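Side-chain contacts in 6-aminohexanoate-dimer hydrolase (Bacillus anthracis, PDB 4GB7), which probably hydrolyses amide bonds of short 6-aminohexanoate oligomers, as a serine hydrolase of the beta-lactamase clan: residues F247-G252 / Q358-H363; Q184-Q189 / E255-I260. All blocks are in the same frame, centred on the assembly; numbering follows the deposited sequence.

Contact 1 (F247-G252 / Q358-H363); sequences FSYNNG and QWWIPH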
ATOM      1  N   PHE A 247       3.257   4.911 -18.175  1.00 24.09           N
ATOM      2  CA  PHE A 247       3.175   4.328 -16.847  1.00 24.04           C
ATOM      3  C   PHE A 247       4.230   3.231 -16.692  1.00 24.90           C
ATOM      4  O   PHE A 247       4.343   2.338 -17.549  1.00 25.24           O
ATOM      5  CB  PHE A 247       1.772   3.759 -16.608  1.00 21.95           C
ATOM      6  CG  PHE A 247       1.605   3.027 -15.304  1.00 22.95           C
ATOM      7  CD1 PHE A 247       1.367   3.727 -14.154  1.00 22.16           C
ATOM      8  CD2 PHE A 247       1.640   1.639 -15.243  1.00 22.76           C
ATOM      9  CE1 PHE A 247       1.158   3.084 -12.952  1.00 22.10           C
ATOM     10  CE2 PHE A 247       1.458   0.982 -14.020  1.00 25.35           C
ATOM     11  CZ  PHE A 247       1.200   1.707 -12.876  1.00 23.01           C
ATOM     12  N   SER A 248       4.974   3.281 -15.579  1.00 20.34           N
ATOM     13  CA  SER A 248       5.921   2.239 -15.205  1.00 23.04           C
ATOM     14  C   SER A 248       5.944   2.184 -13.694  1.00 20.95           C
ATOM     15  O   SER A 248       6.497   3.082 -13.041  1.00 21.50           O
ATOM     16  CB  SER A 248       7.329   2.550 -15.738  1.00 21.91           C
ATOM     17  OG  SER A 248       8.217   1.497 -15.424  1.00 24.16           O
ATOM     18  N   TYR A 249       5.317   1.149 -13.131  1.00 21.47           N
ATOM     19  CA  TYR A 249       5.241   1.033 -11.681  1.00 19.62           C
ATOM     20  C   TYR A 249       6.630   0.817 -11.087  1.00 21.94           C
ATOM     21  O   TYR A 249       7.336  -0.112 -11.479  1.00 24.97           O
ATOM     22  CB  TYR A 249       4.343  -0.126 -11.336  1.00 21.53           C
ATOM     23  CG  TYR A 249       3.924  -0.226  -9.895  1.00 20.63           C
ATOM     24  CD1 TYR A 249       2.865   0.531  -9.388  1.00 24.88           C
ATOM     25  CD2 TYR A 249       4.520  -1.126  -9.063  1.00 28.56           C
ATOM     26  CE1 TYR A 249       2.436   0.387  -8.079  1.00 21.01           C
ATOM     27  CE2 TYR A 249       4.121  -1.264  -7.745  1.00 27.46           C
ATOM     28  CZ  TYR A 249       3.078  -0.517  -7.261  1.00 23.08           C
ATOM     29  OH  TYR A 249       2.701  -0.712  -5.966  1.00 22.12           O
ATOM     30  N   ASN A 250       7.030   1.679 -10.145  1.00 19.64           N
ATOM     31  CA  ASN A 250       8.334   1.548  -9.535  1.00 19.54           C
ATOM     32  C   ASN A 250       8.343   2.042  -8.078  1.00 20.14           C
ATOM     33  O   ASN A 250       8.066   3.205  -7.808  1.00 20.85           O
ATOM     34  CB  ASN A 250       9.357   2.349 -10.358  1.00 19.33           C
ATOM     35  CG  ASN A 250      10.793   1.896 -10.138  1.00 19.43           C
ATOM     36  OD1 ASN A 250      11.298   1.883  -9.004  1.00 21.57           O
ATOM     37  ND2 ASN A 250      11.473   1.520 -11.252  1.00 24.70           N
ATOM     38  N   ASN A 251       8.751   1.168  -7.168  1.00 18.60           N
ATOM     39  CA  ASN A 251       8.962   1.529  -5.749  1.00 18.90           C
ATOM     40  C   ASN A 251       9.814   2.780  -5.590  1.00 19.47           C
ATOM     41  O   ASN A 251       9.600   3.575  -4.688  1.00 19.08           O
ATOM     42  CB  ASN A 251       9.686   0.413  -5.022  1.00 20.99           C
ATOM     43  CG  ASN A 251       8.853  -0.842  -4.864  1.00 20.16           C
ATOM     44  OD1 ASN A 251       7.635  -0.802  -4.761  1.00 22.18           O
ATOM     45  ND2 ASN A 251       9.534  -1.978  -4.855  1.00 24.49           N
ATOM     46  N   GLY A 252      10.833   2.901  -6.416  1.00 20.96           N
ATOM     47  CA  GLY A 252      11.748   4.019  -6.358  1.00 19.65           C
ATOM     48  C   GLY A 252      11.098   5.359  -6.460  1.00 18.85           C
ATOM     49  O   GLY A 252      11.623   6.355  -5.880  1.00 20.51           O
ATOM     50  N   GLN A 358      -0.638   7.640  -6.577  1.00 18.52           N
ATOM     51  CA  GLN A 358      -0.369   6.419  -5.815  1.00 17.55           C
ATOM     52  C   GLN A 358      -1.565   5.488  -5.685  1.00 18.57           C
ATOM     53  O   GLN A 358      -1.466   4.461  -5.003  1.00 18.24           O
ATOM     54  CB  GLN A 358       0.338   6.670  -4.475  1.00 19.28           C
ATOM     55  CG  GLN A 358       1.588   7.587  -4.568  1.00 18.00           C
ATOM     56  CD  GLN A 358       2.774   6.903  -5.246  1.00 18.29           C
ATOM     57  OE1 GLN A 358       3.517   6.145  -4.617  1.00 21.35           O
ATOM     58  NE2 GLN A 358       2.996   7.224  -6.537  1.00 18.26           N
ATOM     59  N   TRP A 359      -2.675   5.833  -6.350  1.00 16.59           N
ATOM     60  CA  TRP A 359      -3.913   5.000  -6.347  1.00 18.06           C
ATOM     61  C   TRP A 359      -4.262   4.404  -7.727  1.00 19.05           C
ATOM     62  O   TRP A 359      -4.109   5.042  -8.779  1.00 19.16           O
ATOM     63  CB  TRP A 359      -5.116   5.832  -5.903  1.00 16.91           C
ATOM     64  CG  TRP A 359      -5.052   6.246  -4.475  1.00 17.95           C
ATOM     65  CD1 TRP A 359      -4.488   7.409  -3.949  1.00 16.91           C
ATOM     66  CD2 TRP A 359      -5.654   5.568  -3.361  1.00 16.27           C
ATOM     67  NE1 TRP A 359      -4.655   7.454  -2.617  1.00 17.93           N
ATOM     68  CE2 TRP A 359      -5.355   6.362  -2.199  1.00 17.01           C
ATOM     69  CE3 TRP A 359      -6.356   4.362  -3.199  1.00 17.74           C
ATOM     70  CZ2 TRP A 359      -5.731   5.984  -0.927  1.00 17.06           C
ATOM     71  CZ3 TRP A 359      -6.746   4.007  -1.922  1.00 20.13           C
ATOM     72  CH2 TRP A 359      -6.441   4.808  -0.797  1.00 17.67           C
ATOM     73  N   TRP A 360      -4.733   3.160  -7.718  1.00 16.81           N
ATOM     74  CA  TRP A 360      -5.292   2.495  -8.896  1.00 17.77           C
ATOM     75  C   TRP A 360      -6.757   2.850  -9.037  1.00 16.39           C
ATOM     76  O   TRP A 360      -7.507   2.938  -8.037  1.00 19.18           O
ATOM     77  CB  TRP A 360      -5.194   0.973  -8.805  1.00 17.64           C
ATOM     78  CG  TRP A 360      -3.784   0.447  -8.600  1.00 19.31           C
ATOM     79  CD1 TRP A 360      -3.096   0.334  -7.417  1.00 20.49           C
ATOM     80  CD2 TRP A 360      -2.843  -0.017  -9.640  1.00 18.19           C
ATOM     81  NE1 TRP A 360      -1.841  -0.169  -7.624  1.00 21.96           N
ATOM     82  CE2 TRP A 360      -1.630  -0.405  -8.949  1.00 19.97           C
ATOM     83  CE3 TRP A 360      -2.901  -0.135 -11.034  1.00 20.37           C
ATOM     84  CZ2 TRP A 360      -0.533  -0.887  -9.620  1.00 19.60           C
ATOM     85  CZ3 TRP A 360      -1.806  -0.678 -11.696  1.00 18.65           C
ATOM     86  CH2 TRP A 360      -0.643  -1.029 -11.018  1.00 19.67           C
ATOM     87  N   ILE A 361      -7.169   3.037 -10.288  1.00 18.04           N
ATOM     88  CA  ILE A 361      -8.541   3.395 -10.628  1.00 18.09           C
ATOM     89  C   ILE A 361      -9.013   2.414 -11.669  1.00 19.09           C
ATOM     90  O   ILE A 361      -8.696   2.573 -12.867  1.00 21.13           O
ATOM     91  CB  ILE A 361      -8.617   4.840 -11.178  1.00 19.64           C
ATOM     92  CG1 ILE A 361      -8.019   5.813 -10.186  1.00 21.85           C
ATOM     93  CG2 ILE A 361     -10.047   5.199 -11.528  1.00 21.37           C
ATOM     94  CD1 ILE A 361      -7.600   7.124 -10.789  1.00 24.49           C
ATOM     95  N   PRO A 362      -9.717   1.347 -11.226  1.00 19.35           N
ATOM     96  CA  PRO A 362     -10.091   0.287 -12.155  1.00 21.01           C
ATOM     97  C   PRO A 362     -11.165   0.650 -13.177  1.00 19.58           C
ATOM     98  O   PRO A 362     -11.407  -0.120 -14.090  1.00 23.77           O
ATOM     99  CB  PRO A 362     -10.664  -0.804 -11.208  1.00 24.45           C
ATOM    100  CG  PRO A 362     -11.132  -0.070  -9.987  1.00 24.63           C
ATOM    101  CD  PRO A 362     -10.070   1.005  -9.841  1.00 21.59           C
ATOM    102  N   HIS A 363     -11.877   1.746 -12.949  1.00 17.24           N
ATOM    103  CA  HIS A 363     -13.106   2.102 -13.706  1.00 17.67           C
ATOM    104  C   HIS A 363     -14.121   0.993 -13.698  1.00 18.51           C
ATOM    105  O   HIS A 363     -14.615   0.563 -14.747  1.00 22.33           O
ATOM    106  CB  HIS A 363     -12.742   2.531 -15.130  1.00 22.36           C
ATOM    107  CG  HIS A 363     -11.883   3.761 -15.162  1.00 23.99           C
ATOM    108  ND1 HIS A 363     -10.566   3.744 -15.517  1.00 22.84           N
ATOM    109  CD2 HIS A 363     -12.164   5.060 -14.776  1.00 22.24           C
ATOM    110  CE1 HIS A 363     -10.073   4.992 -15.399  1.00 19.74           C
ATOM    111  NE2 HIS A 363     -11.040   5.786 -14.950  1.00 24.08           N
TER
HETATM  112  O   HOH W   1      -0.050  -0.455  -5.339  1.00 23.59           O
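The loop that carries F247 and Y249 runs into helix 251-265 and stays well apart from strand 359-361, the nearest CA atoms, those of Y249 and Q358, being 9.7 Å apart, so W360 spans the gap with its indole. The benzo end of that indole does the touching. F247 turns its edge to the face of W360 in an offset edge-to-face pair, planes at 68°, with F247 CZ 3.8 Å from W360 CH2. Y249 lies obliquely, its plane 31° from the indole, and brings CE1 to 3.6 Å from W360 CZ2. Both rings reach across because CG of each stands anti to the backbone N (chi1 175° for F247). A water in the indole plane takes the N-H of W360 NE1 at 2.9 Å and also pairs with Y249 OH at 2.8 Å. That hydroxyl is further hydrogen-bonded to S140 OG. Beyond Y249, N250 caps the helix, its OD1 accepting from G252 N. S140, K143 and Y249 are consistent with the SxxK serine, lysine and tyrosine of this clan; the cluster and the shared water would then border the putative catalytic site and restrict where the hydroxyl of Y249 can go.

Contact 2 (Q184-Q189 / E255-I260); sequences QLMDMQ and ETLAWI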
ATOM      1  N   GLN A 184       5.026  13.489 -11.948  1.00 22.20           N
ATOM      2  CA  GLN A 184       5.447  12.251 -12.655  1.00 21.50           C
ATOM      3  C   GLN A 184       5.705  11.091 -11.722  1.00 19.03           C
ATOM      4  O   GLN A 184       5.305   9.932 -12.004  1.00 19.92           O
ATOM      5  CB  GLN A 184       6.631  12.538 -13.593  1.00 20.52           C
ATOM      6  CG  GLN A 184       6.154  13.366 -14.781  1.00 19.24           C
ATOM      7  CD  GLN A 184       7.312  14.041 -15.563  1.00 22.05           C
ATOM      8  OE1 GLN A 184       8.500  14.070 -15.100  1.00 20.89           O
ATOM      9  NE2 GLN A 184       6.982  14.605 -16.715  1.00 26.09           N
ATOM     10  N   LEU A 185       6.360  11.386 -10.605  1.00 18.68           N
ATOM     11  CA  LEU A 185       6.609  10.373  -9.564  1.00 20.00           C
ATOM     12  C   LEU A 185       5.288   9.886  -8.957  1.00 18.49           C
ATOM     13  O   LEU A 185       5.032   8.629  -8.836  1.00 18.07           O
ATOM     14  CB  LEU A 185       7.555  10.918  -8.492  1.00 20.46           C
ATOM     15  CG  LEU A 185       8.978  11.234  -8.917  1.00 18.65           C
ATOM     16  CD1 LEU A 185       9.678  12.171  -7.934  1.00 20.71           C
ATOM     17  CD2 LEU A 185       9.850  10.003  -9.107  1.00 18.69           C
HETATM   18  N   MSE A 186       4.462  10.839  -8.554  1.00 18.23           N
HETATM   19  CA  MSE A 186       3.102  10.554  -8.029  1.00 19.39           C
HETATM   20  C   MSE A 186       2.275   9.641  -8.953  1.00 17.63           C
HETATM   21  O   MSE A 186       1.529   8.746  -8.482  1.00 19.35           O
HETATM   22  CB  MSE A 186       2.344  11.863  -7.773  1.00 20.77           C
HETATM   23  CG  MSE A 186       2.815  12.673  -6.576  1.00 20.47           C
HETATM   24 SE   MSE A 186       2.228  11.819  -4.946  0.70 21.23          SE
HETATM   25  CE  MSE A 186       0.576  12.769  -4.825  1.00 19.98           C
ATOM     26  N   ASP A 187       2.429   9.836 -10.267  1.00 18.38           N
ATOM     27  CA  ASP A 187       1.671   9.072 -11.253  1.00 19.66           C
ATOM     28  C   ASP A 187       2.397   7.837 -11.802  1.00 17.83           C
ATOM     29  O   ASP A 187       1.906   7.220 -12.768  1.00 21.21           O
ATOM     30  CB  ASP A 187       1.228   9.996 -12.409  1.00 22.18           C
ATOM     31  CG  ASP A 187       0.152  11.000 -11.979  1.00 23.19           C
ATOM     32  OD1 ASP A 187      -0.590  10.681 -11.034  1.00 20.73           O
ATOM     33  OD2 ASP A 187       0.105  12.111 -12.541  1.00 23.04           O
HETATM   34  N   MSE A 188       3.559   7.500 -11.243  1.00 18.70           N
HETATM   35  CA  MSE A 188       4.295   6.327 -11.671  1.00 18.26           C
HETATM   36  C   MSE A 188       4.617   6.408 -13.185  1.00 19.70           C
HETATM   37  O   MSE A 188       4.439   5.491 -13.926  1.00 18.71           O
HETATM   38  CB  MSE A 188       3.529   5.049 -11.307  1.00 18.41           C
HETATM   39  CG  MSE A 188       3.624   4.757  -9.854  1.00 18.13           C
HETATM   40 SE   MSE A 188       5.307   4.463  -9.099  0.70 21.53          SE
HETATM   41  CE  MSE A 188       4.704   3.573  -7.495  1.00 20.38           C
ATOM     42  N   GLN A 189       5.104   7.558 -13.617  1.00 19.91           N
ATOM     43  CA  GLN A 189       5.479   7.748 -14.993  1.00 21.97           C
ATOM     44  C   GLN A 189       7.015   7.921 -15.190  1.00 20.89           C
ATOM     45  O   GLN A 189       7.486   8.531 -16.174  1.00 22.90           O
ATOM     46  CB  GLN A 189       4.710   8.907 -15.578  1.00 23.40           C
ATOM     47  CG  GLN A 189       3.224   8.651 -15.751  1.00 25.85           C
ATOM     48  CD  GLN A 189       2.468   9.892 -16.107  1.00 28.37           C
ATOM     49  OE1 GLN A 189       2.999  11.000 -16.031  1.00 36.59           O
ATOM     50  NE2 GLN A 189       1.232   9.725 -16.531  1.00 41.69           N
ATOM     51  N   GLU A 255       9.854   6.123  -3.073  1.00 17.28           N
ATOM     52  CA  GLU A 255      11.010   6.329  -2.182  1.00 16.53           C
ATOM     53  C   GLU A 255      11.574   7.716  -2.397  1.00 17.06           C
ATOM     54  O   GLU A 255      11.992   8.371  -1.423  1.00 19.90           O
ATOM     55  CB  GLU A 255      12.083   5.280  -2.363  1.00 18.54           C
ATOM     56  CG  GLU A 255      11.664   3.845  -2.030  1.00 17.34           C
ATOM     57  CD  GLU A 255      11.221   3.595  -0.600  1.00 19.72           C
ATOM     58  OE1 GLU A 255      11.427   4.454   0.298  1.00 19.69           O
ATOM     59  OE2 GLU A 255      10.619   2.504  -0.388  1.00 20.70           O
ATOM     60  N   THR A 256      11.566   8.181  -3.646  1.00 18.68           N
ATOM     61  CA  THR A 256      12.048   9.547  -3.938  1.00 17.38           C
ATOM     62  C   THR A 256      11.147  10.602  -3.273  1.00 17.51           C
ATOM     63  O   THR A 256      11.602  11.569  -2.637  1.00 17.37           O
ATOM     64  CB  THR A 256      12.178   9.775  -5.439  1.00 16.28           C
ATOM     65  OG1 THR A 256      13.115   8.822  -6.006  1.00 21.07           O
ATOM     66  CG2 THR A 256      12.687  11.214  -5.754  1.00 15.81           C
ATOM     67  N   LEU A 257       9.866  10.458  -3.485  1.00 19.68           N
ATOM     68  CA  LEU A 257       8.868  11.310  -2.839  1.00 19.18           C
ATOM     69  C   LEU A 257       9.044  11.343  -1.317  1.00 16.69           C
ATOM     70  O   LEU A 257       8.972  12.375  -0.708  1.00 18.00           O
ATOM     71  CB  LEU A 257       7.443  10.861  -3.238  1.00 17.77           C
ATOM     72  CG  LEU A 257       7.018  11.069  -4.691  1.00 17.69           C
ATOM     73  CD1 LEU A 257       5.676  10.421  -4.988  1.00 20.51           C
ATOM     74  CD2 LEU A 257       6.988  12.569  -5.033  1.00 18.88           C
ATOM     75  N   ALA A 258       9.257  10.194  -0.697  1.00 17.35           N
ATOM     76  CA  ALA A 258       9.506  10.153   0.751  1.00 17.86           C
ATOM     77  C   ALA A 258      10.777  10.907   1.158  1.00 18.93           C
ATOM     78  O   ALA A 258      10.806  11.536   2.212  1.00 18.37           O
ATOM     79  CB  ALA A 258       9.494   8.727   1.277  1.00 18.41           C
ATOM     80  N   TRP A 259      11.833  10.819   0.331  1.00 18.61           N
ATOM     81  CA  TRP A 259      13.049  11.569   0.575  1.00 17.26           C
ATOM     82  C   TRP A 259      12.769  13.050   0.563  1.00 17.88           C
ATOM     83  O   TRP A 259      13.226  13.772   1.430  1.00 19.40           O
ATOM     84  CB  TRP A 259      14.109  11.183  -0.456  1.00 19.05           C
ATOM     85  CG  TRP A 259      15.522  11.577  -0.163  1.00 19.71           C
ATOM     86  CD1 TRP A 259      16.029  12.338   0.901  1.00 19.21           C
ATOM     87  CD2 TRP A 259      16.677  11.178  -0.942  1.00 20.18           C
ATOM     88  NE1 TRP A 259      17.406  12.435   0.824  1.00 21.81           N
ATOM     89  CE2 TRP A 259      17.853  11.776  -0.293  1.00 22.01           C
ATOM     90  CE3 TRP A 259      16.852  10.420  -2.086  1.00 20.59           C
ATOM     91  CZ2 TRP A 259      19.128  11.571  -0.776  1.00 23.69           C
ATOM     92  CZ3 TRP A 259      18.140  10.223  -2.572  1.00 22.24           C
ATOM     93  CH2 TRP A 259      19.254  10.798  -1.935  1.00 24.10           C
ATOM     94  N   ILE A 260      11.912  13.493  -0.340  1.00 17.47           N
ATOM     95  CA  ILE A 260      11.481  14.880  -0.368  1.00 19.71           C
ATOM     96  C   ILE A 260      10.739  15.262   0.922  1.00 19.14           C
ATOM     97  O   ILE A 260      11.029  16.297   1.533  1.00 20.11           O
ATOM     98  CB  ILE A 260      10.600  15.168  -1.592  1.00 18.96           C
ATOM     99  CG1 ILE A 260      11.430  15.001  -2.878  1.00 18.22           C
ATOM    100  CG2 ILE A 260       9.989  16.565  -1.542  1.00 21.43           C
ATOM    101  CD1 ILE A 260      10.633  14.993  -4.150  1.00 20.50           C
TER
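L185, in the last turn of helix 182-186, meets L257 on helix 251-265, where their CA atoms are 7.2 Å apart. The two leucines run antiparallel alongside each other, so the root of one touches the branch of the other. Followed outward, the CB of L185 rests 3.8 Å from L257 CG and nearly as close to L257 CD2. Its CG stands beside the backbone N (chi1 -66°), which carries CD1 on to T256, the residue before L257. There L185 CD1 meets two methyls, T256 CG2 at 3.8 Å and L257 CD2 at 4.0 Å. CD2 of L185 meets no atom of 255-260, but the side chain also touches S253 earlier in helix 251-265. The other methyl of L257, CD1, meets M186, the residue after L185, and lies 3.7 Å from the SE of this selenomethionine. The bends of M186 at chi2 and chi3 leave CG and SE against that methyl and turn CE away from it. T256 turns its methyl to the contact, while its OG1 bonds to G252 O. Helix 182-186 ends here in a Schellman motif (Q189 N to Q184 O, M188 N to L185 O). M186 also packs against I150 and Q151 of helix 143-155, which L257 also touches, at T146. The contact is apolar and buried, so helix 182-186 meets helix 251-265 here through dispersion between aliphatic carbons and selenium.

In the fold
Helix 251-265 serves both contacts: its leading loop and start belong to contact 1, a later turn to contact 2. Their centres are about 11 Å apart. S248 N probably donates to M188 O at 2.8 Å, and Q358 NE2 to M186 O at 2.9 Å, so the end of helix 182-186 is linked to both segments of contact 1. The putative active site lies on the contact 1 side. There the nearest atoms of the Y249 side chain and a bound nitrate, probably from the crystallisation liquor, are about 3 Å apart, and N251 OD1 bonds to K143 NZ. Contact 2 is buried, the L257 side chain lying near S140, K143 and Y249 without touching them.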